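Local coordinates for protein putative metalloprotease II (Bacteroides fragilis, PDB 4ON1) that probably cleaves peptide bonds as a zinc-dependent metalloendopeptidase related to fragilysin, at residues S326-T331 / T354-Q359. Numbering follows the deposited sequence.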
ATOM      1  N   SER A 326       7.682  -4.797   1.796  1.00 24.23           N
ATOM      2  CA  SER A 326       6.812  -5.935   1.489  1.00 31.81           C
ATOM      3  C   SER A 326       6.550  -6.831   2.696  1.00 26.61           C
ATOM      4  O   SER A 326       5.530  -7.512   2.759  1.00 30.83           O
ATOM      5  CB  SER A 326       7.437  -6.783   0.371  1.00 36.98           C
ATOM      6  OG  SER A 326       7.719  -6.000  -0.776  1.00 61.36           O
ATOM      7  N   SER A 327       7.492  -6.843   3.635  1.00 22.53           N
ATOM      8  CA  SER A 327       7.358  -7.596   4.878  1.00 28.01           C
ATOM      9  C   SER A 327       6.286  -7.005   5.773  1.00 18.66           C
ATOM     10  O   SER A 327       5.822  -7.661   6.701  1.00 20.84           O
ATOM     11  CB  SER A 327       8.686  -7.641   5.629  1.00 29.32           C
ATOM     12  OG  SER A 327       9.695  -8.207   4.815  1.00 56.58           O
ATOM     13  N   HIS A 328       5.931  -5.748   5.522  1.00 15.36           N
ATOM     14  CA  HIS A 328       4.901  -5.068   6.307  1.00 20.18           C
ATOM     15  C   HIS A 328       3.859  -4.429   5.402  1.00 17.18           C
ATOM     16  O   HIS A 328       3.725  -3.199   5.366  1.00 15.74           O
ATOM     17  CB  HIS A 328       5.543  -4.014   7.207  1.00 17.55           C
ATOM     18  CG  HIS A 328       6.573  -4.575   8.134  1.00 24.55           C
ATOM     19  ND1 HIS A 328       6.246  -5.189   9.325  1.00 30.12           N
ATOM     20  CD2 HIS A 328       7.924  -4.630   8.041  1.00 26.91           C
ATOM     21  CE1 HIS A 328       7.348  -5.590   9.927  1.00 28.51           C
ATOM     22  NE2 HIS A 328       8.381  -5.262   9.171  1.00 28.39           N
ATOM     23  N   PRO A 329       3.108  -5.266   4.674  1.00 18.39           N
ATOM     24  CA  PRO A 329       2.296  -4.797   3.543  1.00 13.06           C
ATOM     25  C   PRO A 329       1.099  -3.913   3.899  1.00 18.53           C
ATOM     26  O   PRO A 329       0.575  -3.266   2.997  1.00 20.97           O
ATOM     27  CB  PRO A 329       1.817  -6.105   2.903  1.00 14.69           C
ATOM     28  CG  PRO A 329       1.761  -7.084   4.056  1.00 24.47           C
ATOM     29  CD  PRO A 329       2.952  -6.715   4.917  1.00 15.27           C
ATOM     30  N   TYR A 330       0.659  -3.880   5.153  1.00 15.77           N
ATOM     31  CA  TYR A 330      -0.566  -3.149   5.473  1.00 17.77           C
ATOM     32  C   TYR A 330      -0.312  -1.998   6.442  1.00 18.79           C
ATOM     33  O   TYR A 330      -1.250  -1.450   7.030  1.00 17.15           O
ATOM     34  CB  TYR A 330      -1.611  -4.107   6.056  1.00 17.12           C
ATOM     35  CG  TYR A 330      -1.855  -5.317   5.189  1.00 17.30           C
ATOM     36  CD1 TYR A 330      -1.906  -5.201   3.805  1.00 16.02           C
ATOM     37  CD2 TYR A 330      -1.997  -6.579   5.749  1.00 20.31           C
ATOM     38  CE1 TYR A 330      -2.115  -6.306   3.001  1.00 15.86           C
ATOM     39  CE2 TYR A 330      -2.205  -7.694   4.958  1.00 24.48           C
ATOM     40  CZ  TYR A 330      -2.267  -7.547   3.585  1.00 17.45           C
ATOM     41  OH  TYR A 330      -2.476  -8.644   2.790  1.00 26.63           O
ATOM     42  N   THR A 331       0.960  -1.644   6.613  1.00 10.99           N
ATOM     43  CA  THR A 331       1.347  -0.675   7.635  1.00 17.88           C
ATOM     44  C   THR A 331       0.820   0.712   7.318  1.00 14.58           C
ATOM     45  O   THR A 331       0.376   1.438   8.213  1.00 13.41           O
ATOM     46  CB  THR A 331       2.872  -0.615   7.800  1.00 18.47           C
ATOM     47  OG1 THR A 331       3.332  -1.885   8.255  1.00 22.46           O
ATOM     48  CG2 THR A 331       3.274   0.449   8.817  1.00 12.68           C
ATOM     49  N   THR A 354      -3.854  -5.379  17.560  1.00 35.62           N
ATOM     50  CA  THR A 354      -2.963  -4.742  18.523  1.00 40.39           C
ATOM     51  C   THR A 354      -1.526  -5.252  18.462  1.00 48.24           C
ATOM     52  O   THR A 354      -0.590  -4.561  18.870  1.00 47.36           O
ATOM     53  CB  THR A 354      -3.500  -4.948  19.950  1.00 38.99           C
ATOM     54  OG1 THR A 354      -4.912  -4.708  19.966  1.00 38.07           O
ATOM     55  CG2 THR A 354      -2.812  -4.017  20.940  1.00 51.07           C
ATOM     56  N   TRP A 355      -1.357  -6.464  17.949  1.00 41.71           N
ATOM     57  CA  TRP A 355      -0.049  -7.101  17.913  1.00 41.93           C
ATOM     58  C   TRP A 355       0.318  -7.471  16.483  1.00 42.84           C
ATOM     59  O   TRP A 355      -0.552  -7.625  15.631  1.00 49.11           O
ATOM     60  CB  TRP A 355      -0.026  -8.341  18.819  1.00 42.58           C
ATOM     61  CG  TRP A 355      -0.291  -8.047  20.276  1.00 46.42           C
ATOM     62  CD1 TRP A 355       0.626  -7.676  21.215  1.00 55.93           C
ATOM     63  CD2 TRP A 355      -1.556  -8.113  20.959  1.00 47.00           C
ATOM     64  NE1 TRP A 355       0.016  -7.501  22.434  1.00 56.38           N
ATOM     65  CE2 TRP A 355      -1.322  -7.762  22.305  1.00 48.31           C
ATOM     66  CE3 TRP A 355      -2.860  -8.427  20.559  1.00 62.66           C
ATOM     67  CZ2 TRP A 355      -2.346  -7.720  23.257  1.00 49.57           C
ATOM     68  CZ3 TRP A 355      -3.877  -8.384  21.507  1.00 62.78           C
ATOM     69  CH2 TRP A 355      -3.611  -8.034  22.839  1.00 54.02           C
ATOM     70  N   TYR A 356       1.611  -7.595  16.219  1.00 46.32           N
ATOM     71  CA  TYR A 356       2.097  -7.945  14.888  1.00 45.83           C
ATOM     72  C   TYR A 356       1.872  -9.432  14.599  1.00 54.15           C
ATOM     73  O   TYR A 356       2.435 -10.294  15.272  1.00 53.94           O
ATOM     74  CB  TYR A 356       3.580  -7.590  14.762  1.00 54.07           C
ATOM     75  CG  TYR A 356       4.212  -7.903  13.421  1.00 63.47           C
ATOM     76  CD1 TYR A 356       3.515  -7.702  12.232  1.00 52.22           C
ATOM     77  CD2 TYR A 356       5.523  -8.370  13.342  1.00 59.77           C
ATOM     78  CE1 TYR A 356       4.101  -7.975  11.000  1.00 46.44           C
ATOM     79  CE2 TYR A 356       6.117  -8.645  12.118  1.00 51.38           C
ATOM     80  CZ  TYR A 356       5.400  -8.446  10.951  1.00 58.90           C
ATOM     81  OH  TYR A 356       5.981  -8.717   9.730  1.00 51.36           O
ATOM     82  N   SER A 357       1.027  -9.731  13.618  1.00 45.82           N
ATOM     83  CA  SER A 357       0.683 -11.111  13.291  1.00 40.70           C
ATOM     84  C   SER A 357       0.532 -11.255  11.780  1.00 46.35           C
ATOM     85  O   SER A 357       0.175 -10.296  11.101  1.00 52.45           O
ATOM     86  CB  SER A 357      -0.601 -11.537  14.016  1.00 36.60           C
ATOM     87  OG  SER A 357      -1.320 -12.503  13.269  1.00 35.40           O
ATOM     88  N   PRO A 358       0.829 -12.452  11.247  1.00 49.64           N
ATOM     89  CA  PRO A 358       0.714 -12.728   9.807  1.00 42.00           C
ATOM     90  C   PRO A 358      -0.707 -13.023   9.348  1.00 43.29           C
ATOM     91  O   PRO A 358      -0.946 -13.218   8.152  1.00 42.84           O
ATOM     92  CB  PRO A 358       1.589 -13.979   9.617  1.00 47.37           C
ATOM     93  CG  PRO A 358       2.331 -14.168  10.920  1.00 46.22           C
ATOM     94  CD  PRO A 358       1.440 -13.581  11.964  1.00 51.80           C
ATOM     95  N   GLN A 359      -1.642 -13.028  10.290  1.00 35.19           N
ATOM     96  CA  GLN A 359      -3.034 -13.323   9.983  1.00 35.45           C
ATOM     97  C   GLN A 359      -3.796 -12.048   9.614  1.00 31.67           C
ATOM     98  O   GLN A 359      -4.933 -12.105   9.144  1.00 36.65           O
ATOM     99  CB  GLN A 359      -3.697 -14.009  11.174  1.00 34.64           C
ATOM    100  CG  GLN A 359      -2.977 -15.268  11.640  1.00 55.34           C
ATOM    101  CD  GLN A 359      -2.945 -16.356  10.584  1.00 73.20           C
ATOM    102  OE1 GLN A 359      -3.846 -16.454   9.748  1.00 78.54           O
ATOM    103  NE2 GLN A 359      -1.902 -17.181  10.617  1.00 77.07           N
TER
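Y356 reaches H328 because its CG lies anti to the backbone N (chi1 -180°), which extends the phenol toward the 326-331 loop. H328 CG sits beside its backbone N (chi1 -58°), anti to the carbonyl carbon, and the imidazole ends near the Y356 hydroxyl. The two side chains cross at about a right angle. Their rings meet obliquely, with planes at 34° and centroids 5.2 Å apart. The ND1-CE1 side of the imidazole does the touching. H328 CE1 lies 3.4 Å from Y356 OH, and H328 ND1 lies 3.7 Å from Y356 CZ. The S327 carbonyl approaches the edge of the phenol, near the ring plane, with S327 O 3.2 Å from Y356 OH. Y356 OH has a hydrogen bond with N167 ND2, a link that would limit the movement of the phenol. The F298 ring meets the H328 ring and packs edge-to-face with that of Y356. The contact is small and lies near the zinc site, with the Y356 side chain about 10 Å from the bound zinc ion. It joins the loops before and after helix 331-340, which carries the zinc ligands H334 and H338. Strand 319-323 touches H328 through T323, and helix 160-165 packs on Y356 through I164.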